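Local coordinates for protein folylpolyglutamate synthase/dihydrofolate synthase (Thermotoga maritima, PDB 1O5Z) that probably catalyses the ATP-dependent addition of L-glutamate to dihydropteroate and to tetrahydrofolate polyglutamates, with magnesium as cofactor, at residues L89-F92 with R93-I96; M231-I234 with D235-S239. All coordinates share one frame; numbering follows the deposited sequence.

How the contacts relate
Both contacts are turns in the Mur ligase middle domain, but they lie far apart in it: centres about 32 Å from each other, nearest atoms about 24 Å. Contact 1 comes first along the chain, in the loop that leaves strand 81-84 and runs into strand 96-98. Contact 2 follows well downstream, where strand 231-233 ends and the chain heads into strand 239-244. The large mixed sheet is common to both: strand 96-98 is next to one outermost strand, 101-102, and 231-233 is the outermost strand at the other side. Contact 1 ties this domain to the C-terminal residues Gly-425, Asn-437 and Glu-439; contact 2 joins the large sheet's edge to the small antiparallel sheet.

Contact 1. Residues L89-F92 with R93-I96; sequences LSTF and RERI
Glu-94 OE2 takes two backbone N-H groups, from Ser-90 N at 2.8 Å and from Thr-91 N at 3.1 Å, both arriving on the same face of the carboxylate. Its other oxygen, OE1, meets Leu-89 N on the syn side at 2.7 Å, in a nearly straight bond. The side chain runs extended beyond CG (chi2 164°) and brings the carboxylate back to three successive amides; the three bonds, shared between OE1 and OE2, leave it little freedom to turn. With an alanine here both acceptor oxygens go, and the N-H groups of Leu-89, Ser-90 and Thr-91 would probably be left without their shared partner, freeing the 89-91 backbone to shift. Thr-91 closes the turn from its own end: OG1 accepts from Arg-93 N at 3.1 Å, an ST turn, and also bonds Glu-439, while Thr-91 O accepts from Glu-94 N. One residue on, Phe-92 O receives Arg-95 N at 3.1 Å. Arg-95 then crosses the Phe-92 ring, its CD 4.2 Å from the ring centroid in an off-centre CH-pi contact, as its NE bonds His-88. Phe-92 packs on Tyr-15 of helix 12-23 and Val-136 of helix 132-146, Glu-94 touches Tyr-102 of strand 101-102, and Ile-96 starts strand 96-98.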
loop_
_atom_site.group_PDB
_atom_site.type_symbol
_atom_site.label_atom_id
_atom_site.label_comp_id
_atom_site.label_asym_id
_atom_site.label_seq_id
_atom_site.Cartn_x
_atom_site.Cartn_y
_atom_site.Cartn_z
ATOM N N LEU A 89 3.048 7.312 1.801
ATOM C CA LEU A 89 2.176 8.123 2.625
ATOM C C LEU A 89 2.881 9.375 3.174
ATOM O O LEU A 89 2.429 10.502 2.970
ATOM C CB LEU A 89 1.645 7.237 3.763
ATOM C CG LEU A 89 0.437 7.815 4.457
ATOM C CD1 LEU A 89 -0.740 7.891 3.489
ATOM C CD2 LEU A 89 0.114 7.009 5.699
ATOM N N SER A 90 4.008 9.166 3.850
ATOM C CA SER A 90 4.708 10.243 4.556
ATOM C C SER A 90 6.090 10.496 3.984
ATOM O O SER A 90 6.483 11.643 3.830
ATOM C CB SER A 90 4.831 9.922 6.031
ATOM O OG SER A 90 3.578 9.765 6.639
ATOM N N THR A 91 6.829 9.440 3.658
ATOM C CA THR A 91 8.121 9.619 3.061
ATOM C C THR A 91 8.307 8.680 1.920
ATOM O O THR A 91 7.902 7.542 1.961
ATOM C CB THR A 91 9.275 9.440 4.063
ATOM O OG1 THR A 91 10.503 9.439 3.319
ATOM C CG2 THR A 91 9.233 8.065 4.728
ATOM N N PHE A 92 8.949 9.192 0.884
ATOM C CA PHE A 92 9.343 8.423 -0.273
ATOM C C PHE A 92 10.037 7.118 0.095
ATOM O O PHE A 92 9.915 6.121 -0.608
ATOM C CB PHE A 92 10.252 9.301 -1.131
ATOM C CG PHE A 92 10.881 8.585 -2.246
ATOM C CD1 PHE A 92 10.274 8.566 -3.510
ATOM C CD2 PHE A 92 12.075 7.920 -2.052
ATOM C CE1 PHE A 92 10.875 7.892 -4.593
ATOM C CE2 PHE A 92 12.683 7.246 -3.091
ATOM C CZ PHE A 92 12.082 7.236 -4.381
ATOM N N ARG A 93 10.758 7.123 1.203
ATOM C CA ARG A 93 11.537 5.966 1.602
ATOM C C ARG A 93 10.719 4.705 2.063
ATOM O O ARG A 93 11.270 3.571 2.130
ATOM C CB ARG A 93 12.590 6.427 2.609
ATOM C CG ARG A 93 13.550 7.434 1.980
ATOM C CD ARG A 93 14.118 8.426 2.969
ATOM N NE ARG A 93 14.420 7.610 4.119
ATOM C CZ ARG A 93 13.882 7.674 5.297
ATOM N NH1 ARG A 93 13.100 8.669 5.645
ATOM N NH2 ARG A 93 14.225 6.741 6.159
ATOM N N GLU A 94 9.422 4.891 2.340
ATOM C CA GLU A 94 8.495 3.756 2.499
ATOM C C GLU A 94 8.474 2.775 1.306
ATOM O O GLU A 94 8.083 1.593 1.432
ATOM C CB GLU A 94 7.050 4.286 2.646
ATOM C CG GLU A 94 6.751 5.024 3.923
ATOM C CD GLU A 94 5.477 5.844 3.840
ATOM O OE1 GLU A 94 4.555 5.470 3.075
ATOM O OE2 GLU A 94 5.405 6.885 4.531
ATOM N N ARG A 95 8.855 3.277 0.135
ATOM C CA ARG A 95 8.713 2.526 -1.108
ATOM C C ARG A 95 9.717 1.412 -1.212
ATOM O O ARG A 95 9.470 0.467 -1.898
ATOM C CB ARG A 95 8.859 3.454 -2.342
ATOM C CG ARG A 95 7.767 4.464 -2.514
ATOM C CD ARG A 95 8.087 5.525 -3.481
ATOM N NE ARG A 95 6.998 6.480 -3.580
ATOM C CZ ARG A 95 6.040 6.458 -4.515
ATOM N NH1 ARG A 95 5.090 7.391 -4.480
ATOM N NH2 ARG A 95 6.035 5.546 -5.504
ATOM N N ILE A 96 10.865 1.557 -0.546
ATOM C CA ILE A 96 11.987 0.597 -0.671
ATOM C C ILE A 96 12.545 0.254 0.706
ATOM O O ILE A 96 12.974 1.119 1.441
ATOM C CB ILE A 96 13.100 1.199 -1.539
ATOM C CG1 ILE A 96 12.525 1.718 -2.866
ATOM C CG2 ILE A 96 14.159 0.189 -1.812
ATOM C CD1 ILE A 96 13.550 2.417 -3.706
#

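Contact 2. Residues M231-I234 with D235-S239; sequences MYVI and DKDFS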
loop_
_atom_site.group_PDB
_atom_site.type_symbol
_atom_site.label_atom_id
_atom_site.label_comp_id
_atom_site.label_asym_id
_atom_site.label_seq_id
_atom_site.Cartn_x
_atom_site.Cartn_y
_atom_site.Cartn_z
ATOM N N MET A 231 -3.205 -22.457 -9.843
ATOM C CA MET A 231 -3.991 -21.350 -9.317
ATOM C C MET A 231 -4.672 -21.697 -7.990
ATOM O O MET A 231 -5.329 -22.746 -7.859
ATOM C CB MET A 231 -5.077 -21.011 -10.338
ATOM C CG MET A 231 -5.928 -19.812 -9.986
ATOM S SD MET A 231 -6.933 -19.402 -11.428
ATOM C CE MET A 231 -7.853 -17.989 -10.802
ATOM N N TYR A 232 -4.558 -20.804 -7.019
ATOM C CA TYR A 232 -5.239 -21.021 -5.757
ATOM C C TYR A 232 -6.149 -19.864 -5.487
ATOM O O TYR A 232 -5.755 -18.701 -5.620
ATOM C CB TYR A 232 -4.259 -21.097 -4.612
ATOM C CG TYR A 232 -3.163 -22.097 -4.755
ATOM C CD1 TYR A 232 -2.004 -21.764 -5.461
ATOM C CD2 TYR A 232 -3.259 -23.371 -4.146
ATOM C CE1 TYR A 232 -0.955 -22.669 -5.572
ATOM C CE2 TYR A 232 -2.220 -24.290 -4.232
ATOM C CZ TYR A 232 -1.048 -23.923 -4.944
ATOM O OH TYR A 232 0.020 -24.791 -5.063
ATOM N N VAL A 233 -7.345 -20.186 -5.056
ATOM C CA VAL A 233 -8.422 -19.236 -5.009
ATOM C C VAL A 233 -9.054 -19.279 -3.640
ATOM O O VAL A 233 -9.392 -20.343 -3.144
ATOM C CB VAL A 233 -9.475 -19.631 -6.041
ATOM C CG1 VAL A 233 -10.704 -18.705 -5.948
ATOM C CG2 VAL A 233 -8.880 -19.642 -7.439
ATOM N N ILE A 234 -9.264 -18.129 -3.041
ATOM C CA ILE A 234 -9.878 -18.088 -1.713
ATOM C C ILE A 234 -11.198 -18.853 -1.660
ATOM O O ILE A 234 -11.953 -18.850 -2.627
ATOM C CB ILE A 234 -10.104 -16.629 -1.278
ATOM C CG1 ILE A 234 -10.455 -16.563 0.207
ATOM C CG2 ILE A 234 -11.181 -15.957 -2.143
ATOM C CD1 ILE A 234 -10.280 -15.211 0.771
ATOM N N ASP A 235 -11.482 -19.490 -0.528
ATOM C CA ASP A 235 -12.663 -20.366 -0.361
ATOM C C ASP A 235 -12.656 -21.641 -1.184
ATOM O O ASP A 235 -13.355 -22.572 -0.825
ATOM C CB ASP A 235 -13.987 -19.642 -0.620
ATOM C CG ASP A 235 -14.251 -18.524 0.383
ATOM O OD1 ASP A 235 -13.598 -18.498 1.459
ATOM O OD2 ASP A 235 -15.110 -17.630 0.169
ATOM N N LYS A 236 -11.914 -21.666 -2.289
ATOM C CA LYS A 236 -11.593 -22.906 -2.983
ATOM C C LYS A 236 -10.354 -23.557 -2.354
ATOM O O LYS A 236 -10.471 -24.522 -1.649
ATOM C CB LYS A 236 -11.380 -22.681 -4.493
ATOM C CG LYS A 236 -11.215 -24.013 -5.224
ATOM C CD LYS A 236 -11.114 -23.913 -6.742
ATOM C CE LYS A 236 -11.239 -25.356 -7.320
ATOM N NZ LYS A 236 -10.815 -25.397 -8.750
ATOM N N ASP A 237 -9.174 -23.013 -2.595
ATOM C CA ASP A 237 -7.943 -23.667 -2.193
ATOM C C ASP A 237 -7.438 -23.256 -0.817
ATOM O O ASP A 237 -6.495 -23.863 -0.270
ATOM C CB ASP A 237 -6.882 -23.384 -3.235
ATOM C CG ASP A 237 -7.312 -23.838 -4.592
ATOM O OD1 ASP A 237 -7.199 -25.062 -4.835
ATOM O OD2 ASP A 237 -7.805 -23.056 -5.453
ATOM N N PHE A 238 -8.029 -22.211 -0.267
ATOM C CA PHE A 238 -7.758 -21.846 1.093
ATOM C C PHE A 238 -8.855 -20.968 1.608
ATOM O O PHE A 238 -9.643 -20.430 0.847
ATOM C CB PHE A 238 -6.438 -21.105 1.198
ATOM C CG PHE A 238 -6.416 -19.827 0.421
ATOM C CD1 PHE A 238 -6.274 -19.843 -0.955
ATOM C CD2 PHE A 238 -6.557 -18.605 1.069
ATOM C CE1 PHE A 238 -6.251 -18.656 -1.683
ATOM C CE2 PHE A 238 -6.537 -17.425 0.358
ATOM C CZ PHE A 238 -6.391 -17.448 -1.030
ATOM N N SER A 239 -8.866 -20.783 2.916
ATOM C CA SER A 239 -9.887 -19.978 3.554
ATOM C C SER A 239 -9.400 -19.439 4.908
ATOM O O SER A 239 -8.386 -19.903 5.455
ATOM C CB SER A 239 -11.123 -20.841 3.742
ATOM O OG SER A 239 -10.789 -21.934 4.573
HETATM O O HOH W 1 -7.618 -23.550 -8.068
#
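Val-233 and Asp-237 pair across a tight reversal at the end of strand 231-233: Asp-237 N donates to Val-233 O at 2.7 Å, in the carbonyl plane, and Asp-235 takes a positive phi of 67° as the chain swings round. Lys-236 N adds weak bonds to Val-233 O and Ile-234 O. The Asp-237 side chain answers the backbone bond, for its OD2 accepts Val-233 N at 2.9 Å through the anti lone pair, so one residue serves both polar backbone atoms of Val-233. A water may join the same OD2 to Met-231 O, although the modelled distance to that carbonyl is too short to trust. Asp-237 CB sits at the edge of the Tyr-232 ring, 3.7 Å from CD2, with the carboxylate turned nearly perpendicular to the ring; Lys-281 makes a cation-pi contact with that tyrosine. Phe-238 has CG between its backbone N and carbonyl carbon (chi1 61°), which folds the ring back over Ile-234: Ile-234 CA lies over one face, 3.8 Å from the centroid, and Ile-234 CB is 3.8 Å from CZ. Lys-236 CB rests against Val-233 CB at 3.9 Å. Asp-235 points its carboxylate elsewhere, into a salt bridge with Arg-212. The chemistry fits an outermost strand. Tyr-232 and Ile-234 bond strand 207-209, whereas Val-233 has its N-H and C=O met by Asp-237, whose carboxylate and backbone amide probably stand in for the next strand that this edge lacks within the chain.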